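PDB 6LPI: acetolactate synthase isozyme 1 large subunit from Escherichia coli, which belongs to the thiamine diphosphate enzyme family and binds thiamine diphosphate, flavin-adenine dinucleotide and a magnesium ion. Local coordinates for residues 39-44 with 170-175; 107-112 with 165-170; 137-142 with 152-157. All blocks are in the same frame, centred on the assembly; numbering follows the deposited sequence.

Interaction 1: residues 39-44 with 170-175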
loop_
_atom_site.group_PDB
_atom_site.type_symbol
_atom_site.label_atom_id
_atom_site.label_comp_id
_atom_site.label_asym_id
_atom_site.label_seq_id
_atom_site.Cartn_x
_atom_site.Cartn_y
_atom_site.Cartn_z
ATOM N N ILE B 39 -7.970 3.003 26.535
ATOM C CA ILE B 39 -8.015 4.195 25.696
ATOM C C ILE B 39 -9.166 5.121 26.073
ATOM O O ILE B 39 -9.392 6.131 25.380
ATOM C CB ILE B 39 -8.046 3.832 24.195
ATOM C CG1 ILE B 39 -7.607 5.013 23.329
ATOM C CG2 ILE B 39 -9.429 3.377 23.758
ATOM C CD1 ILE B 39 -6.280 5.561 23.684
ATOM N N LEU B 40 -9.920 4.803 27.132
ATOM C CA LEU B 40 -11.074 5.636 27.474
ATOM C C LEU B 40 -10.740 7.089 27.806
ATOM O O LEU B 40 -11.600 7.951 27.543
ATOM C CB LEU B 40 -11.862 5.028 28.639
ATOM C CG LEU B 40 -12.696 3.798 28.300
ATOM C CD1 LEU B 40 -13.715 3.504 29.416
ATOM C CD2 LEU B 40 -13.370 3.950 26.931
ATOM N N PRO B 41 -9.587 7.429 28.402
ATOM C CA PRO B 41 -9.273 8.861 28.584
ATOM C C PRO B 41 -9.263 9.665 27.286
ATOM O O PRO B 41 -9.880 10.738 27.230
ATOM C CB PRO B 41 -7.899 8.822 29.260
ATOM C CG PRO B 41 -7.901 7.550 30.004
ATOM C CD PRO B 41 -8.627 6.574 29.126
ATOM N N VAL B 42 -8.587 9.182 26.237
ATOM C CA VAL B 42 -8.579 9.927 24.980
ATOM C C VAL B 42 -10.006 10.108 24.484
ATOM O O VAL B 42 -10.413 11.211 24.085
ATOM C CB VAL B 42 -7.689 9.225 23.936
ATOM C CG1 VAL B 42 -7.662 9.997 22.635
ATOM C CG2 VAL B 42 -6.287 9.112 24.468
ATOM N N TYR B 43 -10.804 9.042 24.556
ATOM C CA TYR B 43 -12.197 9.149 24.163
ATOM C C TYR B 43 -12.909 10.237 24.964
ATOM O O TYR B 43 -13.678 11.030 24.401
ATOM C CB TYR B 43 -12.872 7.786 24.302
ATOM C CG TYR B 43 -12.745 6.981 23.037
ATOM C CD1 TYR B 43 -11.627 6.174 22.796
ATOM C CD2 TYR B 43 -13.712 7.055 22.047
ATOM C CE1 TYR B 43 -11.500 5.448 21.602
ATOM C CE2 TYR B 43 -13.591 6.323 20.863
ATOM C CZ TYR B 43 -12.493 5.523 20.653
ATOM O OH TYR B 43 -12.380 4.824 19.474
ATOM N N ASP B 44 -12.615 10.339 26.262
ATOM C CA ASP B 44 -13.176 11.425 27.061
ATOM C C ASP B 44 -12.845 12.766 26.431
ATOM O O ASP B 44 -13.743 13.537 26.063
ATOM C CB ASP B 44 -12.636 11.369 28.481
ATOM C CG ASP B 44 -13.491 12.129 29.444
ATOM O OD1 ASP B 44 -14.577 11.607 29.775
ATOM O OD2 ASP B 44 -13.087 13.235 29.863
ATOM N N ILE B 170 0.068 4.289 23.805
ATOM C CA ILE B 170 0.109 5.302 24.859
ATOM C C ILE B 170 -0.500 4.746 26.140
ATOM O O ILE B 170 -1.717 4.481 26.200
ATOM C CB ILE B 170 -0.617 6.593 24.441
ATOM C CG1 ILE B 170 -0.201 7.030 23.044
ATOM C CG2 ILE B 170 -0.281 7.725 25.391
ATOM C CD1 ILE B 170 -1.140 8.067 22.445
ATOM N N PRO B 171 0.315 4.522 27.170
ATOM C CA PRO B 171 -0.216 4.021 28.434
ATOM C C PRO B 171 -1.257 4.958 29.029
ATOM O O PRO B 171 -1.147 6.186 28.960
ATOM C CB PRO B 171 1.024 3.925 29.323
ATOM C CG PRO B 171 2.126 3.690 28.374
ATOM C CD PRO B 171 1.780 4.457 27.135
ATOM N N LYS B 172 -2.295 4.341 29.591
ATOM C CA LYS B 172 -3.407 5.073 30.183
ATOM C C LYS B 172 -2.929 6.099 31.208
ATOM O O LYS B 172 -3.523 7.174 31.338
ATOM C CB LYS B 172 -4.381 4.068 30.796
ATOM C CG LYS B 172 -5.567 4.642 31.503
ATOM C CD LYS B 172 -6.409 3.507 32.055
ATOM C CE LYS B 172 -7.607 4.053 32.807
ATOM N NZ LYS B 172 -8.656 3.022 33.005
ATOM N N ASP B 173 -1.875 5.782 31.974
ATOM C CA ASP B 173 -1.426 6.742 32.981
ATOM C C ASP B 173 -0.693 7.920 32.359
ATOM O O ASP B 173 -0.557 8.961 33.007
ATOM C CB ASP B 173 -0.563 6.073 34.063
ATOM C CG ASP B 173 0.735 5.487 33.530
ATOM O OD1 ASP B 173 0.748 4.939 32.407
ATOM O OD2 ASP B 173 1.750 5.557 34.256
ATOM N N VAL B 174 -0.229 7.790 31.117
ATOM C CA VAL B 174 0.266 8.956 30.400
ATOM C C VAL B 174 -0.880 9.815 29.887
ATOM O O VAL B 174 -0.804 11.047 29.921
ATOM C CB VAL B 174 1.204 8.524 29.271
ATOM C CG1 VAL B 174 1.497 9.713 28.361
ATOM C CG2 VAL B 174 2.472 8.015 29.892
ATOM N N GLN B 175 -1.960 9.185 29.427
ATOM C CA GLN B 175 -3.124 9.931 28.955
ATOM C C GLN B 175 -3.780 10.767 30.052
ATOM O O GLN B 175 -4.318 11.841 29.759
ATOM C CB GLN B 175 -4.149 8.974 28.364
ATOM C CG GLN B 175 -3.553 8.014 27.380
ATOM C CD GLN B 175 -4.543 6.986 26.926
ATOM O OE1 GLN B 175 -5.749 7.251 26.882
ATOM N NE2 GLN B 175 -4.052 5.801 26.582
#
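Gln175 lays its carboxamide against Ile39, just before helix 40-47, and Pro41 and Val42 in its first turn. Its side chain crosses each of the three at about a right angle. CG stands anti to the carbonyl carbon (chi1 -49°), and the chain runs on extended, which carries the amide across to the facing turn. There the oxygen does most of the touching. Gln175 OE1 lies 3.6 Å from Pro41 CB and 3.7 Å from Ile39 CD1, and it also meets the CG2 methyl of Val42. The Ile39 bond to CB points away from segment 170-175, but the CD1 tip comes back to the amide. The Pro41 bond to CB points toward segment 170-175. Its CB also packs 3.9 Å from Gln175 CB, and its CG rests 4.0 Å from Lys172 CG. Lys172 meets the proline through CG, near the start of its extended chain.

The polar atoms of the amide have separate partners. Val42 N gives a weak hydrogen bond to Gln175 OE1 at 3.5 Å. On the other side, Gln175 NE2 bonds to Ile170 O at 2.7 Å. That acceptor lies in the plane of the glutamine amide, whereas the donor stands above the carbonyl plane of Ile170. A further weak bond runs from Gln175 NE2 to Ser38 O. Behind the contact, Val42 packs on Ala16 and Ile19 of helix 15-25 and on Met81 of strand 78-82.

Gln175 is the last residue of the short helix 172-175, and it links the end of strand 166-171 to the start of helix 40-47. The chemistry is that of a buried amide in an apolar setting. Bonds at both its oxygen and its nitrogen probably fix its rotation, and the helix N-terminus would further attract the oxygen.

Interaction 2: residues 107-112 with 165-170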
loop_
_atom_site.group_PDB
_atom_site.type_symbol
_atom_site.label_atom_id
_atom_site.label_comp_id
_atom_site.label_asym_id
_atom_site.label_seq_id
_atom_site.Cartn_x
_atom_site.Cartn_y
_atom_site.Cartn_z
ATOM N N CYS B 107 -1.876 5.040 13.788
ATOM C CA CYS B 107 -2.660 4.085 14.550
ATOM C C CYS B 107 -2.356 4.306 16.026
ATOM O O CYS B 107 -1.208 4.157 16.454
ATOM C CB CYS B 107 -2.295 2.675 14.086
ATOM S SG CYS B 107 -2.564 1.381 15.251
ATOM N N ILE B 108 -3.375 4.646 16.806
ATOM C CA ILE B 108 -3.204 4.990 18.211
ATOM C C ILE B 108 -3.901 3.947 19.068
ATOM O O ILE B 108 -5.090 3.653 18.882
ATOM C CB ILE B 108 -3.719 6.403 18.523
ATOM C CG1 ILE B 108 -2.805 7.451 17.882
ATOM C CG2 ILE B 108 -3.763 6.615 19.993
ATOM C CD1 ILE B 108 -3.428 8.835 17.768
ATOM N N THR B 109 -3.160 3.397 20.012
ATOM C CA THR B 109 -3.649 2.329 20.860
ATOM C C THR B 109 -3.393 2.696 22.316
ATOM O O THR B 109 -2.338 3.245 22.655
ATOM C CB THR B 109 -2.948 1.004 20.453
ATOM O OG1 THR B 109 -3.605 0.445 19.303
ATOM C CG2 THR B 109 -2.980 -0.005 21.547
ATOM N N GLY B 110 -4.384 2.442 23.173
ATOM C CA GLY B 110 -4.158 2.579 24.592
ATOM C C GLY B 110 -3.357 1.413 25.114
ATOM O O GLY B 110 -3.349 0.328 24.529
ATOM N N GLN B 111 -2.658 1.623 26.224
ATOM C CA GLN B 111 -1.934 0.508 26.818
ATOM C C GLN B 111 -2.034 0.625 28.329
ATOM O O GLN B 111 -2.370 1.683 28.872
ATOM C CB GLN B 111 -0.480 0.459 26.316
ATOM C CG GLN B 111 0.461 -0.564 26.989
ATOM C CD GLN B 111 0.241 -2.007 26.525
ATOM O OE1 GLN B 111 -0.608 -2.721 27.051
ATOM N NE2 GLN B 111 1.018 -2.436 25.525
ATOM N N VAL B 112 -1.811 -0.508 28.993
ATOM C CA VAL B 112 -1.879 -0.649 30.446
ATOM C C VAL B 112 -0.978 0.407 31.078
ATOM O O VAL B 112 0.017 0.809 30.459
ATOM C CB VAL B 112 -1.476 -2.078 30.852
ATOM C CG1 VAL B 112 0.035 -2.194 30.982
ATOM C CG2 VAL B 112 -2.182 -2.530 32.120
ATOM N N PRO B 165 2.505 3.278 7.756
ATOM C CA PRO B 165 1.844 3.385 9.057
ATOM C C PRO B 165 2.840 3.553 10.188
ATOM O O PRO B 165 3.927 2.971 10.193
ATOM C CB PRO B 165 1.115 2.045 9.191
ATOM C CG PRO B 165 1.969 1.090 8.409
ATOM C CD PRO B 165 2.506 1.897 7.246
ATOM N N VAL B 166 2.459 4.380 11.147
ATOM C CA VAL B 166 3.174 4.512 12.399
ATOM C C VAL B 166 2.197 4.187 13.514
ATOM O O VAL B 166 1.043 4.643 13.509
ATOM C CB VAL B 166 3.778 5.913 12.595
ATOM C CG1 VAL B 166 4.665 5.917 13.831
ATOM C CG2 VAL B 166 4.563 6.318 11.377
ATOM N N TRP B 167 2.673 3.413 14.477
ATOM C CA TRP B 167 1.854 2.925 15.568
ATOM C C TRP B 167 2.322 3.617 16.841
ATOM O O TRP B 167 3.508 3.545 17.194
ATOM C CB TRP B 167 1.981 1.407 15.672
ATOM C CG TRP B 167 0.972 0.777 16.554
ATOM C CD1 TRP B 167 0.502 1.261 17.739
ATOM C CD2 TRP B 167 0.313 -0.471 16.337
ATOM N NE1 TRP B 167 -0.419 0.393 18.269
ATOM C CE2 TRP B 167 -0.555 -0.677 17.426
ATOM C CE3 TRP B 167 0.376 -1.441 15.328
ATOM C CZ2 TRP B 167 -1.361 -1.800 17.533
ATOM C CZ3 TRP B 167 -0.433 -2.566 15.436
ATOM C CH2 TRP B 167 -1.289 -2.731 16.537
ATOM N N ILE B 168 1.404 4.295 17.522
ATOM C CA ILE B 168 1.715 4.964 18.773
ATOM C C ILE B 168 0.906 4.275 19.864
ATOM O O ILE B 168 -0.333 4.362 19.882
ATOM C CB ILE B 168 1.422 6.475 18.709
ATOM C CG1 ILE B 168 1.976 7.070 17.405
ATOM C CG2 ILE B 168 2.038 7.207 19.908
ATOM C CD1 ILE B 168 1.353 8.377 17.006
ATOM N N ASP B 169 1.614 3.627 20.798
ATOM C CA ASP B 169 1.021 2.987 21.967
ATOM C C ASP B 169 1.180 3.916 23.179
ATOM O O ASP B 169 2.299 4.279 23.551
ATOM C CB ASP B 169 1.692 1.638 22.203
ATOM C CG ASP B 169 0.816 0.666 22.954
ATOM O OD1 ASP B 169 1.375 -0.228 23.615
ATOM O OD2 ASP B 169 -0.418 0.760 22.859
ATOM N N ILE B 170 0.068 4.289 23.805
ATOM C CA ILE B 170 0.109 5.302 24.859
ATOM C C ILE B 170 -0.500 4.746 26.140
ATOM O O ILE B 170 -1.717 4.481 26.200
ATOM C CB ILE B 170 -0.617 6.593 24.441
ATOM C CG1 ILE B 170 -0.201 7.030 23.044
ATOM C CG2 ILE B 170 -0.281 7.725 25.391
ATOM C CD1 ILE B 170 -1.140 8.067 22.445
#
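Cys107 sets its sulfur over one face of the Trp167 indole, 3.6 Å from the centroid of the five-membered ring and 10° off its normal. With SG anti to the backbone N (chi1 155°), the sulfur reaches that ring. This is the dense part of the contact. Beneath it, strands 107-111 and 166-170 run parallel and are bonded in regular alternation, as in Ile168 N to Cys107 O (2.8 Å) and Thr109 N to Ile168 O (3.0 Å). On the other face of the sheet, Ile108 CG2 meets Ile170 CD1 at 3.9 Å.

The bonding slackens toward Gln111. Its N still reaches Ile170 O, but along a bent path. Its NE2 makes a weak bond to Asp169 OD1, at 2.9 Å, with the amide and carboxylate planes 70° apart, and another weak one to Val125 O. Beyond it, Val112 is exposed and makes no contact across the pair.

The two strands are neighbours in a six-stranded parallel sheet, flanked by strands 78-82 and 137-140. Helices 86-101 and 127-131 cover the face of Cys107 and Trp167. Helix 147-159 covers Val166 and Ile168 on the other.

Interaction 3: residues 137-142 with 152-157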
loop_
_atom_site.group_PDB
_atom_site.type_symbol
_atom_site.label_atom_id
_atom_site.label_comp_id
_atom_site.label_asym_id
_atom_site.label_seq_id
_atom_site.Cartn_x
_atom_site.Cartn_y
_atom_site.Cartn_z
ATOM N N HIS B 137 7.349 2.938 11.479
ATOM C CA HIS B 137 7.989 3.128 12.784
ATOM C C HIS B 137 6.911 3.023 13.864
ATOM O O HIS B 137 5.717 3.097 13.561
ATOM C CB HIS B 137 8.710 4.478 12.863
ATOM C CG HIS B 137 9.598 4.614 14.051
ATOM N ND1 HIS B 137 10.334 3.562 14.558
ATOM C CD2 HIS B 137 9.878 5.682 14.833
ATOM C CE1 HIS B 137 11.041 3.981 15.595
ATOM N NE2 HIS B 137 10.786 5.266 15.781
ATOM N N ASN B 138 7.322 2.850 15.121
ATOM C CA ASN B 138 6.323 2.695 16.174
ATOM C C ASN B 138 6.848 3.281 17.476
ATOM O O ASN B 138 8.028 3.608 17.592
ATOM C CB ASN B 138 5.916 1.231 16.350
ATOM C CG ASN B 138 7.034 0.384 16.910
ATOM O OD1 ASN B 138 8.199 0.775 16.869
ATOM N ND2 ASN B 138 6.688 -0.777 17.454
ATOM N N TYR B 139 5.955 3.453 18.458
ATOM C CA TYR B 139 6.344 4.107 19.708
ATOM C C TYR B 139 5.646 3.472 20.899
ATOM O O TYR B 139 4.496 3.034 20.805
ATOM C CB TYR B 139 6.012 5.594 19.743
ATOM C CG TYR B 139 6.717 6.425 18.715
ATOM C CD1 TYR B 139 6.075 6.737 17.506
ATOM C CD2 TYR B 139 7.998 6.913 18.935
ATOM C CE1 TYR B 139 6.695 7.504 16.535
ATOM C CE2 TYR B 139 8.631 7.696 17.966
ATOM C CZ TYR B 139 7.975 7.982 16.766
ATOM O OH TYR B 139 8.575 8.744 15.787
ATOM N N LEU B 140 6.351 3.462 22.035
ATOM C CA LEU B 140 5.738 3.246 23.338
ATOM C C LEU B 140 6.067 4.458 24.199
ATOM O O LEU B 140 7.192 4.577 24.699
ATOM C CB LEU B 140 6.235 1.970 24.008
ATOM C CG LEU B 140 5.736 1.844 25.466
ATOM C CD1 LEU B 140 4.255 1.470 25.528
ATOM C CD2 LEU B 140 6.540 0.877 26.279
ATOM N N VAL B 141 5.062 5.309 24.425
ATOM C CA VAL B 141 5.225 6.555 25.173
ATOM C C VAL B 141 5.314 6.197 26.648
ATOM O O VAL B 141 4.320 5.799 27.258
ATOM C CB VAL B 141 4.059 7.513 24.926
ATOM C CG1 VAL B 141 4.334 8.857 25.605
ATOM C CG2 VAL B 141 3.844 7.681 23.455
ATOM N N ARG B 142 6.482 6.402 27.251
ATOM C CA ARG B 142 6.634 5.911 28.614
ATOM C C ARG B 142 6.370 7.032 29.632
ATOM O O ARG B 142 5.984 6.726 30.763
ATOM C CB ARG B 142 8.050 5.341 28.874
ATOM C CG ARG B 142 8.843 4.556 27.761
ATOM C CD ARG B 142 9.996 3.597 28.120
ATOM N NE ARG B 142 10.317 2.445 27.300
ATOM C CZ ARG B 142 10.128 1.168 27.595
ATOM N NH1 ARG B 142 10.610 0.249 26.740
ATOM N NH2 ARG B 142 9.338 0.784 28.586
ATOM N N SER B 152 4.453 14.601 16.741
ATOM C CA SER B 152 4.961 15.369 15.611
ATOM C C SER B 152 5.846 14.501 14.724
ATOM O O SER B 152 5.842 14.645 13.496
ATOM C CB SER B 152 5.687 16.620 16.074
ATOM O OG SER B 152 6.282 17.215 14.937
ATOM N N ASP B 153 6.650 13.622 15.323
ATOM C CA ASP B 153 7.474 12.803 14.453
ATOM C C ASP B 153 6.664 11.705 13.789
ATOM O O ASP B 153 6.879 11.435 12.600
ATOM C CB ASP B 153 8.679 12.247 15.200
ATOM C CG ASP B 153 9.588 13.349 15.693
ATOM O OD1 ASP B 153 9.818 14.316 14.923
ATOM O OD2 ASP B 153 10.142 13.218 16.800
ATOM N N ALA B 154 5.669 11.140 14.487
ATOM C CA ALA B 154 4.852 10.108 13.856
ATOM C C ALA B 154 4.229 10.635 12.564
ATOM O O ALA B 154 4.417 10.057 11.481
ATOM C CB ALA B 154 3.783 9.609 14.825
ATOM N N PHE B 155 3.577 11.799 12.646
ATOM C CA PHE B 155 2.938 12.369 11.469
ATOM C C PHE B 155 3.954 12.760 10.407
ATOM O O PHE B 155 3.637 12.724 9.213
ATOM C CB PHE B 155 2.091 13.577 11.849
ATOM C CG PHE B 155 0.669 13.241 12.156
ATOM C CD1 PHE B 155 0.326 12.649 13.358
ATOM C CD2 PHE B 155 -0.327 13.503 11.224
ATOM C CE1 PHE B 155 -0.974 12.333 13.632
ATOM C CE2 PHE B 155 -1.631 13.194 11.487
ATOM C CZ PHE B 155 -1.956 12.602 12.699
ATOM N N ARG B 156 5.169 13.139 10.799
ATOM C CA ARG B 156 6.185 13.360 9.777
ATOM C C ARG B 156 6.535 12.027 9.122
ATOM O O ARG B 156 6.439 11.873 7.895
ATOM C CB ARG B 156 7.415 14.041 10.391
ATOM C CG ARG B 156 8.564 14.327 9.420
ATOM C CD ARG B 156 9.831 14.843 10.122
ATOM N NE ARG B 156 10.351 13.894 11.118
ATOM C CZ ARG B 156 11.217 12.904 10.868
ATOM N NH1 ARG B 156 11.679 12.693 9.635
ATOM N NH2 ARG B 156 11.614 12.104 11.857
ATOM N N ILE B 157 6.821 11.015 9.945
ATOM C CA ILE B 157 7.301 9.740 9.426
ATOM C C ILE B 157 6.254 9.089 8.536
ATOM O O ILE B 157 6.567 8.565 7.466
ATOM C CB ILE B 157 7.669 8.818 10.598
ATOM C CG1 ILE B 157 8.824 9.387 11.411
ATOM C CG2 ILE B 157 7.894 7.413 10.115
ATOM C CD1 ILE B 157 8.991 8.712 12.753
#
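Tyr139 and His137 both point from strand 137-140 toward helix 147-159, and Ile157 meets them both. The contact is mainly apolar. Ile157 CD1 sits at the edge of the His137 ring, near its plane, 3.8 Å from His137 CD2. The same methyl lies 4.2 Å from Tyr139 CZ, with the tyrosine and isoleucine side chains coming from opposite directions. A second branch of the isoleucine also takes part: Ile157 CG2 lies 4.1 Å from His137 CB. One turn back along the helix, Ala154 CB touches Tyr139 CE1 at 4.0 Å. Tyr139 CG is anti to the carbonyl carbon (chi1 -63°), and the phenol reaches across to the helix with its hydroxyl end among these residues.

Contacts of polar groups are few. Tyr139 OH comes 3.6 Å from Asp153 CB, which is a carbon contact and not a bond. The Asp153 carboxylate turns to its own helix instead, where OD2 is hydrogen-bonded to Gln149 NE2. Its OD1 has a long salt bridge to Arg156 NE, at 3.9 Å and in the plane of the guanidinium. Arg156 also forms a salt bridge with an acidic side chain of another protein chain. That chain packs on His137 and Ile157 as well, so the contact lies close to a subunit interface.

Backbone bonding belongs to each element and its neighbours. Strand 137-140 pairs with strand 166-171 next to it in the sheet. Val166 and Ile168 of that strand touch the same helix through Ile157 and Ala154. The short strand and the helix run nearly antiparallel, at 166°, with axes 9.5 Å apart. Strand 137-140, helix 147-159 and strand 166-171 together form a classic beta-alpha-beta crossover at the edge of the parallel sheet.

In the fold
All three interactions belong to one parallel sheet and the helices around it. Strand 166-171 joins them. Interactions 1 and 2 share Ile170, and their centres are 10 Å apart. A probable hydrogen bond of 2.8 Å from Lys172 N to Gln111 O links them. Interactions 2 and 3 have centres 9 Å apart and meet through a probable hydrogen bond between Tyr139 N and Trp167 O, also 2.8 Å. Interactions 1 and 3 are about 16 Å apart between centres; Pro171 and Val174 pack near Val141. Leu40 and Tyr43, in segment 39-44 but not part of its contact, touch Pro35, a residue of the thiamine diphosphate pocket. The side chain of Ile157 is about 13 Å from a bound flavin-adenine dinucleotide.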